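Metallo-beta-lactamase family protein (Thermus thermophilus, PDB 2ZO4) binds two zinc ions as a member of the metallo-beta-lactamase superfamily and is probably a hydrolase, its natural substrate not established. Local coordinates at residues H70-H75 with G170-H175. Numbering follows the deposited sequence.
Sequences HHHPDH and GHADGH. With ZN (zinc ion), chain B; ZN (zinc ion), chain C.
His-70, His-72 and His-171 meet on one zinc ion, and this shared metal is the chief tie between 70-75 and 170-175. His-70 and His-171 bind it through NE2, but His-72 uses ND1, the nitrogen next to its CG, 2.2 Å from the metal. The rings therefore crowd together: His-72 turns an edge toward the face of His-171, planes at 70°, with ND1 of His-72 only 3.1 Å from NE2 of His-171. That closeness is set by the common metal rather than by hydrogen bonding. The His-171 side chain runs out extended, CG opposite the backbone N (chi1 179°), which carries NE2 to the zinc. Away from the metal, round CB and the ring of His-70, the packing is dense and buried. The His-175 ring brings CD2 over one face of His-70, 3.4 Å from ND1 of that residue, the two planes inclined at 48°. The methyl of Ala-172 rests against both His-70 and His-71, its CB 3.7 Å from CB of His-70. The partly exposed His-72 side is looser: its NE2 donates to a water at 2.8 Å, which returns only a weak bond to the carbonyl O of His-171. Asp-74 and His-75 do not touch 170-175; through OD2 and NE2 they hold the second zinc, and a water 2.0 Å from each metal bridges the pair. HxHxDH is the signature motif of the superfamily; Asp-190, which bridges both ions, and His-233 complete the dinuclear site. In the second shell, Asn-199 O accepts from His-171 ND1, and Asp-37 OD2 is hydrogen-bonded to His-75 ND1. The 70-75 turn follows strand 65-68 of one mixed sheet and enters helix 73-76, while 170-175 links strands 161-167 and 176-180 of the other, so the zincs sit where loops from both sheets of the αβ/βα fold converge.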
loop_
_atom_site.group_PDB
_atom_site.type_symbol
_atom_site.label_atom_id
_atom_site.label_comp_id
_atom_site.label_asym_id
_atom_site.label_seq_id
_atom_site.Cartn_x
_atom_site.Cartn_y
_atom_site.Cartn_z
ATOM N N HIS A 70 -2.277 -4.019 3.250
ATOM C CA HIS A 70 -0.924 -4.332 2.780
ATOM C C HIS A 70 0.152 -4.192 3.870
ATOM O O HIS A 70 -0.145 -3.822 5.011
ATOM C CB HIS A 70 -0.565 -3.515 1.528
ATOM C CG HIS A 70 -0.607 -2.026 1.723
ATOM N ND1 HIS A 70 -1.723 -1.360 2.184
ATOM C CD2 HIS A 70 0.322 -1.074 1.475
ATOM C CE1 HIS A 70 -1.474 -0.063 2.226
ATOM N NE2 HIS A 70 -0.241 0.138 1.800
ATOM N N HIS A 71 1.396 -4.483 3.487
ATOM C CA HIS A 71 2.527 -4.612 4.408
ATOM C C HIS A 71 3.264 -3.310 4.733
ATOM O O HIS A 71 4.203 -3.327 5.540
ATOM C CB HIS A 71 3.559 -5.581 3.822
ATOM C CG HIS A 71 4.357 -4.989 2.702
ATOM N ND1 HIS A 71 3.888 -4.928 1.408
ATOM C CD2 HIS A 71 5.583 -4.414 2.683
ATOM C CE1 HIS A 71 4.794 -4.351 0.638
ATOM N NE2 HIS A 71 5.832 -4.031 1.388
ATOM N N HIS A 72 2.894 -2.204 4.090
ATOM C CA HIS A 72 3.598 -0.944 4.329
ATOM C C HIS A 72 3.467 -0.548 5.803
ATOM O O HIS A 72 2.434 -0.820 6.426
ATOM C CB HIS A 72 3.117 0.170 3.386
ATOM C CG HIS A 72 3.461 -0.065 1.943
ATOM N ND1 HIS A 72 2.894 0.658 0.917
ATOM C CD2 HIS A 72 4.302 -0.951 1.356
ATOM C CE1 HIS A 72 3.377 0.235 -0.238
ATOM N NE2 HIS A 72 4.234 -0.740 0.001
ATOM N N PRO A 73 4.518 0.078 6.369
ATOM C CA PRO A 73 4.608 0.287 7.819
ATOM C C PRO A 73 3.426 1.052 8.423
ATOM O O PRO A 73 3.006 0.745 9.535
ATOM C CB PRO A 73 5.910 1.086 7.985
ATOM C CG PRO A 73 6.201 1.652 6.630
ATOM C CD PRO A 73 5.680 0.647 5.662
ATOM N N ASP A 74 2.894 2.026 7.687
ATOM C CA ASP A 74 1.749 2.828 8.138
ATOM C C ASP A 74 0.421 2.060 8.253
ATOM O O ASP A 74 -0.550 2.578 8.805
ATOM C CB ASP A 74 1.587 4.083 7.261
ATOM C CG ASP A 74 1.521 3.770 5.769
ATOM O OD1 ASP A 74 2.254 2.872 5.289
ATOM O OD2 ASP A 74 0.735 4.443 5.066
ATOM N N HIS A 75 0.382 0.835 7.738
ATOM C CA HIS A 75 -0.823 -0.001 7.785
ATOM C C HIS A 75 -0.585 -1.272 8.608
ATOM O O HIS A 75 -1.493 -1.794 9.252
ATOM C CB HIS A 75 -1.262 -0.370 6.361
ATOM C CG HIS A 75 -1.565 0.816 5.494
ATOM N ND1 HIS A 75 -2.850 1.245 5.235
ATOM C CD2 HIS A 75 -0.748 1.666 4.831
ATOM C CE1 HIS A 75 -2.812 2.308 4.453
ATOM N NE2 HIS A 75 -1.547 2.585 4.193
ATOM N N GLY A 170 -0.068 -3.957 -7.182
ATOM C CA GLY A 170 0.463 -2.755 -7.816
ATOM C C GLY A 170 1.155 -1.866 -6.807
ATOM O O GLY A 170 2.383 -1.764 -6.795
ATOM N N HIS A 171 0.363 -1.221 -5.956
ATOM C CA HIS A 171 0.896 -0.453 -4.839
ATOM C C HIS A 171 1.685 -1.356 -3.883
ATOM O O HIS A 171 2.726 -0.965 -3.362
ATOM C CB HIS A 171 -0.232 0.260 -4.098
ATOM C CG HIS A 171 0.234 1.057 -2.922
ATOM N ND1 HIS A 171 0.874 2.270 -3.054
ATOM C CD2 HIS A 171 0.174 0.807 -1.594
ATOM C CE1 HIS A 171 1.174 2.741 -1.858
ATOM N NE2 HIS A 171 0.760 1.873 -0.954
ATOM N N ALA A 172 1.164 -2.558 -3.654
ATOM C CA ALA A 172 1.895 -3.628 -2.978
ATOM C C ALA A 172 1.461 -4.941 -3.604
ATOM O O ALA A 172 0.361 -5.036 -4.155
ATOM C CB ALA A 172 1.624 -3.622 -1.475
ATOM N N ASP A 173 2.319 -5.951 -3.524
ATOM C CA ASP A 173 2.093 -7.219 -4.231
ATOM C C ASP A 173 0.816 -7.939 -3.788
ATOM O O ASP A 173 0.027 -8.378 -4.624
ATOM C CB ASP A 173 3.321 -8.119 -4.091
ATOM C CG ASP A 173 4.593 -7.435 -4.573
ATOM O OD1 ASP A 173 4.690 -7.154 -5.784
ATOM O OD2 ASP A 173 5.490 -7.167 -3.741
ATOM N N GLY A 174 0.620 -8.044 -2.476
ATOM C CA GLY A 174 -0.590 -8.645 -1.914
ATOM C C GLY A 174 -1.502 -7.588 -1.321
ATOM O O GLY A 174 -2.083 -7.778 -0.249
ATOM N N HIS A 175 -1.625 -6.460 -2.011
ATOM C CA HIS A 175 -2.545 -5.435 -1.564
ATOM C C HIS A 175 -3.973 -5.938 -1.734
ATOM O O HIS A 175 -4.341 -6.484 -2.784
ATOM C CB HIS A 175 -2.336 -4.117 -2.305
ATOM C CG HIS A 175 -3.179 -3.000 -1.777
ATOM N ND1 HIS A 175 -4.496 -2.828 -2.138
ATOM C CD2 HIS A 175 -2.897 -2.014 -0.892
ATOM C CE1 HIS A 175 -4.990 -1.778 -1.505
ATOM N NE2 HIS A 175 -4.040 -1.269 -0.741
HETATM ZN ZN ZN B . 1.017 1.854 1.116
HETATM ZN ZN ZN C . -0.483 3.996 3.143
HETATM O O HOH W 1 5.441 -2.366 -1.935
HETATM O O HOH W 2 1.252 3.236 2.556
#